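Local coordinates for protein histidine--tRNA ligase (Staphylococcus aureus, PDB 1QE0) that joins L-histidine to tRNA(His) at the expense of ATP, releasing AMP and diphosphate, and works as a class II synthetase homodimer, at residues 144-147 / 148-152; 199-202 / 203-206; 232-235 / 236-240; 287-290 / 291-294. All coordinates share one frame; numbering follows the deposited sequence.

All four contacts are local, each joining residues on consecutive turns or round one bend, so none closes a long loop and none crosses another; along the chain they follow in series. Contact 1 lies on helix 137-153, which packs on the large mixed sheet of the catalytic domain. Contact 2 is a turn between helices 192-196 and 231-245, its centre about 33 Å from that of contact 1. Contact 3, on helix 231-245, touches contact 1 where Val238 CG1 comes 3.8 Å from Leu144 CD1. Contact 4 leads from strand 280-290 of the sheet into a short helix and meets contact 3 where Arg288 packs against Tyr234.

Contact 1: 144-147 / 148-152; sequences LAMV and MHIYQ
Residues 144-147 and 148-152 form one unbroken run of alpha helix, and three i to i+4 backbone bonds tie them: Met148 N to Leu144 O, His149 N to Ala145 O, and Ile150 N to Met146 O, the last 2.7 Å long and straightest at 169°. This run belongs to helix 137-153, which lies against the mixed sheet of the class II catalytic domain. Met146 and Ile150, one turn apart, make a side-chain pair on this helix: CG of Met146 is 4.1 Å from CD1 of Ile150, the two chains meeting at a slant. Phe306 of strand 302-309 touches both of them, and helix 13-33 packs on them through Met30 and Leu26, so the pair is held between sheet and helix. A second pair is Val147 and Tyr151. CG2 of Val147 stands anti to the backbone N and lies 4.2 Å from CE2 of the tyrosine, while Leu269 of strand 265-272 touches both residues. Within the helix one face of the tyrosine ring receives CG2 of its neighbour Ile150, 4.2 Å above the plane and toward the rim. His149 turns elsewhere: with chi1 at -166°, its CG is anti to the backbone N, and ND1 is hydrogen-bonded to Tyr33 OH. Its ring also stacks with that of His354 of the second subunit, bringing this turn to the dimer interface. The Tyr151 ring meets the preceding turn edge-on, with Val147 O near the ring plane and 3.1 Å from CD2.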
loop_
_atom_site.group_PDB
_atom_site.type_symbol
_atom_site.label_atom_id
_atom_site.label_comp_id
_atom_site.label_asym_id
_atom_site.label_seq_id
_atom_site.Cartn_x
_atom_site.Cartn_y
_atom_site.Cartn_z
ATOM N N LEU A 144 1.943 11.482 18.195
ATOM C CA LEU A 144 3.030 12.459 17.922
ATOM C C LEU A 144 4.378 11.780 17.892
ATOM O O LEU A 144 5.230 12.131 17.093
ATOM C CB LEU A 144 3.083 13.588 18.934
ATOM C CG LEU A 144 1.899 14.540 18.893
ATOM C CD1 LEU A 144 1.980 15.421 20.113
ATOM C CD2 LEU A 144 1.870 15.342 17.627
ATOM N N ALA A 145 4.579 10.822 18.779
ATOM C CA ALA A 145 5.808 10.067 18.817
ATOM C C ALA A 145 5.889 9.277 17.495
ATOM O O ALA A 145 6.976 9.112 16.916
ATOM C CB ALA A 145 5.771 9.130 19.984
ATOM N N MET A 146 4.728 8.823 17.007
ATOM C CA MET A 146 4.629 8.058 15.758
ATOM C C MET A 146 4.986 8.911 14.529
ATOM O O MET A 146 5.838 8.512 13.721
ATOM C CB MET A 146 3.206 7.483 15.596
ATOM C CG MET A 146 2.978 6.691 14.312
ATOM S SD MET A 146 1.220 6.527 13.904
ATOM C CE MET A 146 0.762 5.317 14.991
ATOM N N VAL A 147 4.343 10.079 14.388
ATOM C CA VAL A 147 4.599 10.938 13.242
ATOM C C VAL A 147 6.087 11.261 13.212
ATOM O O VAL A 147 6.660 11.424 12.146
ATOM C CB VAL A 147 3.691 12.201 13.225
ATOM C CG1 VAL A 147 3.893 13.016 14.452
ATOM C CG2 VAL A 147 3.976 13.054 12.002
ATOM N N MET A 148 6.735 11.239 14.375
ATOM C CA MET A 148 8.161 11.508 14.447
ATOM C C MET A 148 8.905 10.249 14.044
ATOM O O MET A 148 9.879 10.283 13.275
ATOM C CB MET A 148 8.544 11.877 15.864
ATOM C CG MET A 148 9.696 12.820 15.917
ATOM S SD MET A 148 9.164 14.421 15.352
ATOM C CE MET A 148 10.312 15.411 16.231
ATOM N N HIS A 149 8.427 9.123 14.551
ATOM C CA HIS A 149 9.033 7.847 14.269
ATOM C C HIS A 149 9.013 7.571 12.759
ATOM O O HIS A 149 10.038 7.214 12.177
ATOM C CB HIS A 149 8.301 6.759 15.046
ATOM C CG HIS A 149 9.006 5.448 15.122
ATOM N ND1 HIS A 149 8.492 4.328 15.703
ATOM C CD2 HIS A 149 10.226 5.065 14.640
ATOM C CE1 HIS A 149 9.318 3.318 15.595
ATOM N NE2 HIS A 149 10.382 3.736 14.947
ATOM N N ILE A 150 7.867 7.756 12.114
ATOM C CA ILE A 150 7.766 7.479 10.674
ATOM C C ILE A 150 8.924 8.086 9.897
ATOM O O ILE A 150 9.740 7.360 9.311
ATOM C CB ILE A 150 6.419 7.975 10.084
ATOM C CG1 ILE A 150 5.307 7.021 10.510
ATOM C CG2 ILE A 150 6.488 8.092 8.564
ATOM C CD1 ILE A 150 3.923 7.608 10.383
ATOM N N TYR A 151 9.019 9.415 9.957
ATOM C CA TYR A 151 10.044 10.161 9.254
ATOM C C TYR A 151 11.451 9.855 9.715
ATOM O O TYR A 151 12.367 9.764 8.896
ATOM C CB TYR A 151 9.765 11.637 9.348
ATOM C CG TYR A 151 8.552 12.006 8.592
ATOM C CD1 TYR A 151 8.611 12.219 7.235
ATOM C CD2 TYR A 151 7.355 12.152 9.217
ATOM C CE1 TYR A 151 7.494 12.578 6.513
ATOM C CE2 TYR A 151 6.219 12.513 8.512
ATOM C CZ TYR A 151 6.298 12.729 7.159
ATOM O OH TYR A 151 5.180 13.120 6.460
ATOM N N GLN A 152 11.651 9.676 11.010
ATOM C CA GLN A 152 12.996 9.356 11.456
ATOM C C GLN A 152 13.392 7.960 11.020
ATOM O O GLN A 152 14.559 7.684 10.833
ATOM C CB GLN A 152 13.123 9.466 12.967
ATOM C CG GLN A 152 12.917 10.876 13.527
ATOM C CD GLN A 152 13.345 10.974 14.975
ATOM O OE1 GLN A 152 12.962 10.138 15.803
ATOM N NE2 GLN A 152 14.157 11.975 15.293
#

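Contact 2: 199-202 / 203-206; sequences HTDP and MRIL. Unlike the reference sequence in segment 199-202: Asp201 (reference Asn).
Asp201 and Arg204 meet across a tight turn whose backbone is held by Arg204 N to Asp201 O, a bond of 3.1 Å with an N-H...O angle of 161°. This i to i+3 bond is that of a short 3-10 turn, and Leu206 N to Met203 O has the same spacing two residues further on. The tightly packed side rests on this bond and on the buried Pro202, Met203 and Ile205, with Met203 set against Ile223. On the exposed side, at Arg204, the packing is looser. Asp201 and Arg204 run side by side in the same direction, but they touch through the aliphatic part of the arginine: OD1 of Asp201 is 3.8 Å from Arg204 CG, whereas OD1 and Arg204 NE are 5.8 Å apart, opposite charges without a salt bridge. The other carboxylate oxygen of Asp201, OD2, accepts a bond from Thr200 OG1, 3.0 Å long and on its anti side, which helps to fix the rotation of the group. The turn follows helix 192-196 and leans on helix 169-183: Pro202 rests on Leu179 and Val180, and Leu206 reaches Tyr175 and Phe183. Ile205 packs on Phe190 and Arg197 in the loops beside helix 192-196.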
loop_
_atom_site.group_PDB
_atom_site.type_symbol
_atom_site.label_atom_id
_atom_site.label_comp_id
_atom_site.label_asym_id
_atom_site.label_seq_id
_atom_site.Cartn_x
_atom_site.Cartn_y
_atom_site.Cartn_z
ATOM N N HIS A 199 -21.793 35.058 13.386
ATOM C CA HIS A 199 -22.728 34.263 14.145
ATOM C C HIS A 199 -22.635 32.750 14.154
ATOM O O HIS A 199 -23.232 32.117 15.016
ATOM C CB HIS A 199 -24.143 34.737 13.846
ATOM C CG HIS A 199 -24.474 35.999 14.562
ATOM N ND1 HIS A 199 -24.027 37.231 14.144
ATOM C CD2 HIS A 199 -25.050 36.199 15.774
ATOM C CE1 HIS A 199 -24.294 38.134 15.067
ATOM N NE2 HIS A 199 -24.916 37.532 16.067
ATOM N N THR A 200 -21.911 32.155 13.217
ATOM C CA THR A 200 -21.809 30.717 13.236
ATOM C C THR A 200 -20.462 30.305 13.804
ATOM O O THR A 200 -20.361 29.333 14.546
ATOM C CB THR A 200 -22.052 30.155 11.870
ATOM O OG1 THR A 200 -21.237 30.854 10.922
ATOM C CG2 THR A 200 -23.527 30.334 11.510
ATOM N N ASP A 201 -19.421 31.056 13.473
ATOM C CA ASP A 201 -18.082 30.786 13.983
ATOM C C ASP A 201 -17.160 31.905 13.547
ATOM O O ASP A 201 -16.558 31.850 12.488
ATOM C CB ASP A 201 -17.557 29.420 13.515
ATOM C CG ASP A 201 -17.555 29.278 12.006
ATOM O OD1 ASP A 201 -16.744 28.473 11.476
ATOM O OD2 ASP A 201 -18.360 29.973 11.346
ATOM N N PRO A 202 -17.017 32.926 14.393
ATOM C CA PRO A 202 -16.189 34.107 14.174
ATOM C C PRO A 202 -14.763 33.780 13.750
ATOM O O PRO A 202 -14.175 34.502 12.949
ATOM C CB PRO A 202 -16.210 34.785 15.539
ATOM C CG PRO A 202 -17.489 34.326 16.143
ATOM C CD PRO A 202 -17.522 32.894 15.774
ATOM N N MET A 203 -14.216 32.681 14.270
ATOM C CA MET A 203 -12.840 32.270 13.963
ATOM C C MET A 203 -12.541 32.212 12.492
ATOM O O MET A 203 -11.416 32.437 12.089
ATOM C CB MET A 203 -12.520 30.914 14.583
ATOM C CG MET A 203 -11.068 30.511 14.434
ATOM S SD MET A 203 -10.613 29.193 15.586
ATOM C CE MET A 203 -9.128 29.874 16.245
ATOM N N ARG A 204 -13.565 31.907 11.696
ATOM C CA ARG A 204 -13.431 31.811 10.243
ATOM C C ARG A 204 -13.276 33.196 9.662
ATOM O O ARG A 204 -12.892 33.350 8.506
ATOM C CB ARG A 204 -14.653 31.117 9.634
ATOM C CG ARG A 204 -14.349 29.827 8.918
ATOM C CD ARG A 204 -13.363 30.108 7.818
ATOM N NE ARG A 204 -12.942 28.902 7.109
ATOM C CZ ARG A 204 -13.663 28.292 6.172
ATOM N NH1 ARG A 204 -14.862 28.778 5.847
ATOM N NH2 ARG A 204 -13.150 27.260 5.497
ATOM N N ILE A 205 -13.622 34.192 10.465
ATOM C CA ILE A 205 -13.517 35.579 10.050
ATOM C C ILE A 205 -12.064 36.018 10.020
ATOM O O ILE A 205 -11.684 36.836 9.177
ATOM C CB ILE A 205 -14.328 36.531 10.979
ATOM C CG1 ILE A 205 -15.835 36.309 10.792
ATOM C CG2 ILE A 205 -13.969 37.997 10.713
ATOM C CD1 ILE A 205 -16.708 37.340 11.491
ATOM N N LEU A 206 -11.267 35.500 10.953
ATOM C CA LEU A 206 -9.839 35.840 11.027
ATOM C C LEU A 206 -9.108 35.697 9.691
ATOM O O LEU A 206 -7.975 36.221 9.638
ATOM C CB LEU A 206 -9.130 35.037 12.122
ATOM C CG LEU A 206 -9.673 35.384 13.514
ATOM C CD1 LEU A 206 -8.840 34.725 14.588
ATOM C CD2 LEU A 206 -9.671 36.884 13.709
#

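Contact 3: 232-235 / 236-240; sequences KAYY and EQVKA
Lys239 lays its aliphatic chain over one face of the Tyr235 ring, four residues back along the same helix. Its CE stands 3.6 Å from the ring centroid and 17° off the normal, a CH-pi contact, and CD comes 3.4 Å from CZ. Two torsions bring this about: Tyr235 has CG anti to its backbone N (chi1 -180°), and Lys239, extended at chi2 and chi4, is bent at chi3 (-70°). The ammonium and the phenol then converge on one outside carboxylate, for Glu251 OE1 takes both a salt bridge from Lys239 NZ and a hydrogen bond involving Tyr235 OH. Glu236 adds a long salt bridge, its OE2 3.6 Å from Lys239 NZ, though the placing of this acid is less certain. All of this sits on helix 231-245, packed against strand 159-165 and helix 137-153 of the catalytic domain, with Lys239 N to Tyr235 O at 3.1 Å and Val238 N to Tyr234 O at 2.8 Å among its backbone bonds. Tyr234 also carries CG anti to N, but its ring is approached differently: CG2 of Val238 comes in at the ring edge, near the plane, 3.5 Å from CE1. The ring stacks with His264, while OH is hydrogen-bonded to Asp140 OD2 of helix 137-153.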
loop_
_atom_site.group_PDB
_atom_site.type_symbol
_atom_site.label_atom_id
_atom_site.label_comp_id
_atom_site.label_asym_id
_atom_site.label_seq_id
_atom_site.Cartn_x
_atom_site.Cartn_y
_atom_site.Cartn_z
ATOM N N LYS A 232 -5.963 23.436 29.416
ATOM C CA LYS A 232 -4.593 23.883 29.661
ATOM C C LYS A 232 -3.757 22.826 30.338
ATOM O O LYS A 232 -2.551 22.983 30.408
ATOM C CB LYS A 232 -4.579 25.157 30.516
ATOM C CG LYS A 232 -3.248 25.892 30.576
ATOM C CD LYS A 232 -3.462 27.382 30.918
ATOM C CE LYS A 232 -4.111 27.576 32.302
ATOM N NZ LYS A 232 -4.266 29.012 32.731
ATOM N N ALA A 233 -4.406 21.789 30.875
ATOM C CA ALA A 233 -3.710 20.693 31.542
ATOM C C ALA A 233 -3.583 19.519 30.611
ATOM O O ALA A 233 -2.704 18.680 30.789
ATOM C CB ALA A 233 -4.425 20.285 32.774
ATOM N N TYR A 234 -4.505 19.406 29.659
ATOM C CA TYR A 234 -4.423 18.329 28.676
ATOM C C TYR A 234 -3.153 18.653 27.886
ATOM O O TYR A 234 -2.220 17.843 27.819
ATOM C CB TYR A 234 -5.639 18.354 27.751
ATOM C CG TYR A 234 -5.764 17.170 26.817
ATOM C CD1 TYR A 234 -4.705 16.761 25.998
ATOM C CD2 TYR A 234 -6.947 16.474 26.740
ATOM C CE1 TYR A 234 -4.843 15.688 25.134
ATOM C CE2 TYR A 234 -7.085 15.399 25.883
ATOM C CZ TYR A 234 -6.039 15.007 25.091
ATOM O OH TYR A 234 -6.217 13.899 24.301
ATOM N N TYR A 235 -3.102 19.885 27.379
ATOM C CA TYR A 235 -1.986 20.373 26.601
ATOM C C TYR A 235 -0.698 20.251 27.381
ATOM O O TYR A 235 0.334 19.862 26.820
ATOM C CB TYR A 235 -2.214 21.824 26.177
ATOM C CG TYR A 235 -1.080 22.411 25.347
ATOM C CD1 TYR A 235 -0.572 23.680 25.623
ATOM C CD2 TYR A 235 -0.518 21.701 24.274
ATOM C CE1 TYR A 235 0.449 24.229 24.862
ATOM C CE2 TYR A 235 0.503 22.251 23.507
ATOM C CZ TYR A 235 0.969 23.509 23.804
ATOM O OH TYR A 235 1.901 24.073 22.981
ATOM N N GLU A 236 -0.736 20.579 28.666
ATOM C CA GLU A 236 0.484 20.472 29.456
ATOM C C GLU A 236 0.884 19.017 29.608
ATOM O O GLU A 236 2.058 18.730 29.765
ATOM C CB GLU A 236 0.377 21.112 30.850
ATOM C CG GLU A 236 -0.028 22.593 30.942
ATOM C CD GLU A 236 0.757 23.574 30.065
ATOM O OE1 GLU A 236 0.104 24.275 29.237
ATOM O OE2 GLU A 236 2.001 23.679 30.239
ATOM N N GLN A 237 -0.083 18.102 29.612
ATOM C CA GLN A 237 0.226 16.680 29.728
ATOM C C GLN A 237 0.822 16.172 28.422
ATOM O O GLN A 237 1.804 15.422 28.444
ATOM C CB GLN A 237 -1.009 15.869 30.079
ATOM C CG GLN A 237 -0.685 14.416 30.395
ATOM C CD GLN A 237 0.465 14.293 31.380
ATOM O OE1 GLN A 237 1.427 13.562 31.151
ATOM N NE2 GLN A 237 0.383 15.038 32.474
ATOM N N VAL A 238 0.229 16.573 27.290
ATOM C CA VAL A 238 0.753 16.194 25.979
ATOM C C VAL A 238 2.238 16.582 25.937
ATOM O O VAL A 238 3.100 15.721 25.744
ATOM C CB VAL A 238 -0.010 16.886 24.847
ATOM C CG1 VAL A 238 0.673 16.642 23.511
ATOM C CG2 VAL A 238 -1.451 16.367 24.824
ATOM N N LYS A 239 2.554 17.847 26.210
ATOM C CA LYS A 239 3.958 18.277 26.196
ATOM C C LYS A 239 4.777 17.587 27.268
ATOM O O LYS A 239 5.955 17.361 27.092
ATOM C CB LYS A 239 4.097 19.787 26.344
ATOM C CG LYS A 239 3.365 20.529 25.292
ATOM C CD LYS A 239 3.570 21.996 25.471
ATOM C CE LYS A 239 2.866 22.504 26.696
ATOM N NZ LYS A 239 2.968 23.977 26.753
ATOM N N ALA A 240 4.152 17.254 28.385
ATOM C CA ALA A 240 4.860 16.571 29.453
ATOM C C ALA A 240 5.379 15.298 28.833
ATOM O O ALA A 240 6.576 15.015 28.871
ATOM C CB ALA A 240 3.926 16.230 30.561
#

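Contact 4: 287-290 / 291-294; sequences GRYN and GLLE
Tyr289 and Leu292 meet where strand 280-290, part of the antiparallel core of the class II catalytic sheet, gives way to the short helix 292-295. Tyr289, Asn290 and Gly291 carry most of the contact, and no hydrogen bond links the two halves, so it rests on packing and on the course of the backbone. The tyrosine ring presents one face to Leu292: CD2 of the leucine lies 3.6 Å from the centroid, 17° off the normal, a CH-pi contact displaced slightly toward the rim. The first torsion of Tyr289, 48°, sets CG between the backbone N and the carbonyl carbon and places the ring beside Leu292. A second leucine addresses the same ring from another direction, with CD2 of Leu293 at the edge near the ring plane. Beyond them, Leu292 packs on Thr82 and Leu293 on Val86, Tyr89 and Ile90, all of helix 82-91, while Tyr289 OH is hydrogen-bonded to Glu130 OE2 in the sheet. Gly291 is the N-cap residue and makes the bend with a positive phi of 140°, a backbone conformation that glycine, having no side chain, readily adopts. Asn290 has backbone hydrogen bonding with Tyr261, and its ND2 lies 3.3 Å from Gly291 N, two donors and so not hydrogen-bonded. Glu294 OE2, one turn on, is hydrogen-bonded to Ser300 OG, leaving its OE1 4.2 Å from Asn290 ND2.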
loop_
_atom_site.group_PDB
_atom_site.type_symbol
_atom_site.label_atom_id
_atom_site.label_comp_id
_atom_site.label_asym_id
_atom_site.label_seq_id
_atom_site.Cartn_x
_atom_site.Cartn_y
_atom_site.Cartn_z
ATOM N N GLY A 287 -4.238 16.533 14.068
ATOM C CA GLY A 287 -4.700 16.954 15.398
ATOM C C GLY A 287 -5.997 16.284 15.861
ATOM O O GLY A 287 -6.543 15.451 15.122
ATOM N N ARG A 288 -6.497 16.624 17.057
ATOM C CA ARG A 288 -7.746 16.032 17.598
ATOM C C ARG A 288 -8.970 16.720 17.040
ATOM O O ARG A 288 -8.897 17.846 16.548
ATOM C CB ARG A 288 -7.868 16.169 19.120
ATOM C CG ARG A 288 -6.836 15.456 19.950
ATOM C CD ARG A 288 -7.357 15.133 21.349
ATOM N NE ARG A 288 -8.389 14.116 21.268
ATOM C CZ ARG A 288 -8.182 12.808 21.384
ATOM N NH1 ARG A 288 -6.984 12.318 21.627
ATOM N NH2 ARG A 288 -9.151 11.983 21.061
ATOM N N TYR A 289 -10.117 16.092 17.230
ATOM C CA TYR A 289 -11.359 16.662 16.774
ATOM C C TYR A 289 -12.537 16.166 17.617
ATOM O O TYR A 289 -12.461 15.095 18.220
ATOM C CB TYR A 289 -11.576 16.337 15.290
ATOM C CG TYR A 289 -11.369 14.880 14.891
ATOM C CD1 TYR A 289 -12.395 13.945 14.990
ATOM C CD2 TYR A 289 -10.137 14.439 14.421
ATOM C CE1 TYR A 289 -12.190 12.613 14.636
ATOM C CE2 TYR A 289 -9.927 13.117 14.064
ATOM C CZ TYR A 289 -10.950 12.213 14.174
ATOM O OH TYR A 289 -10.720 10.903 13.834
ATOM N N ASN A 290 -13.527 17.025 17.837
ATOM C CA ASN A 290 -14.752 16.587 18.502
ATOM C C ASN A 290 -15.906 17.307 17.838
ATOM O O ASN A 290 -16.156 18.466 18.098
ATOM C CB ASN A 290 -14.790 16.788 20.019
ATOM C CG ASN A 290 -16.004 16.060 20.671
ATOM O OD1 ASN A 290 -15.840 15.167 21.511
ATOM N ND2 ASN A 290 -17.223 16.416 20.241
ATOM N N GLY A 291 -16.602 16.588 16.970
ATOM C CA GLY A 291 -17.710 17.153 16.233
ATOM C C GLY A 291 -17.720 16.659 14.794
ATOM O O GLY A 291 -18.721 16.812 14.103
ATOM N N LEU A 292 -16.609 16.076 14.341
ATOM C CA LEU A 292 -16.481 15.558 12.992
ATOM C C LEU A 292 -17.481 14.435 12.746
ATOM O O LEU A 292 -18.309 14.518 11.833
ATOM C CB LEU A 292 -15.048 15.063 12.785
ATOM C CG LEU A 292 -14.644 14.323 11.506
ATOM C CD1 LEU A 292 -15.004 15.122 10.260
ATOM C CD2 LEU A 292 -13.157 14.063 11.549
ATOM N N LEU A 293 -17.461 13.431 13.617
ATOM C CA LEU A 293 -18.341 12.276 13.494
ATOM C C LEU A 293 -19.837 12.610 13.373
ATOM O O LEU A 293 -20.563 11.990 12.602
ATOM C CB LEU A 293 -18.104 11.339 14.678
ATOM C CG LEU A 293 -16.958 10.321 14.737
ATOM C CD1 LEU A 293 -17.364 9.018 14.062
ATOM C CD2 LEU A 293 -15.697 10.891 14.141
ATOM N N GLU A 294 -20.271 13.629 14.100
ATOM C CA GLU A 294 -21.663 14.059 14.123
ATOM C C GLU A 294 -22.076 14.762 12.837
ATOM O O GLU A 294 -23.233 14.715 12.440
ATOM C CB GLU A 294 -21.884 14.955 15.327
ATOM C CG GLU A 294 -20.761 14.835 16.343
ATOM C CD GLU A 294 -21.140 15.385 17.681
ATOM O OE1 GLU A 294 -20.756 16.525 18.023
ATOM O OE2 GLU A 294 -21.851 14.670 18.391
#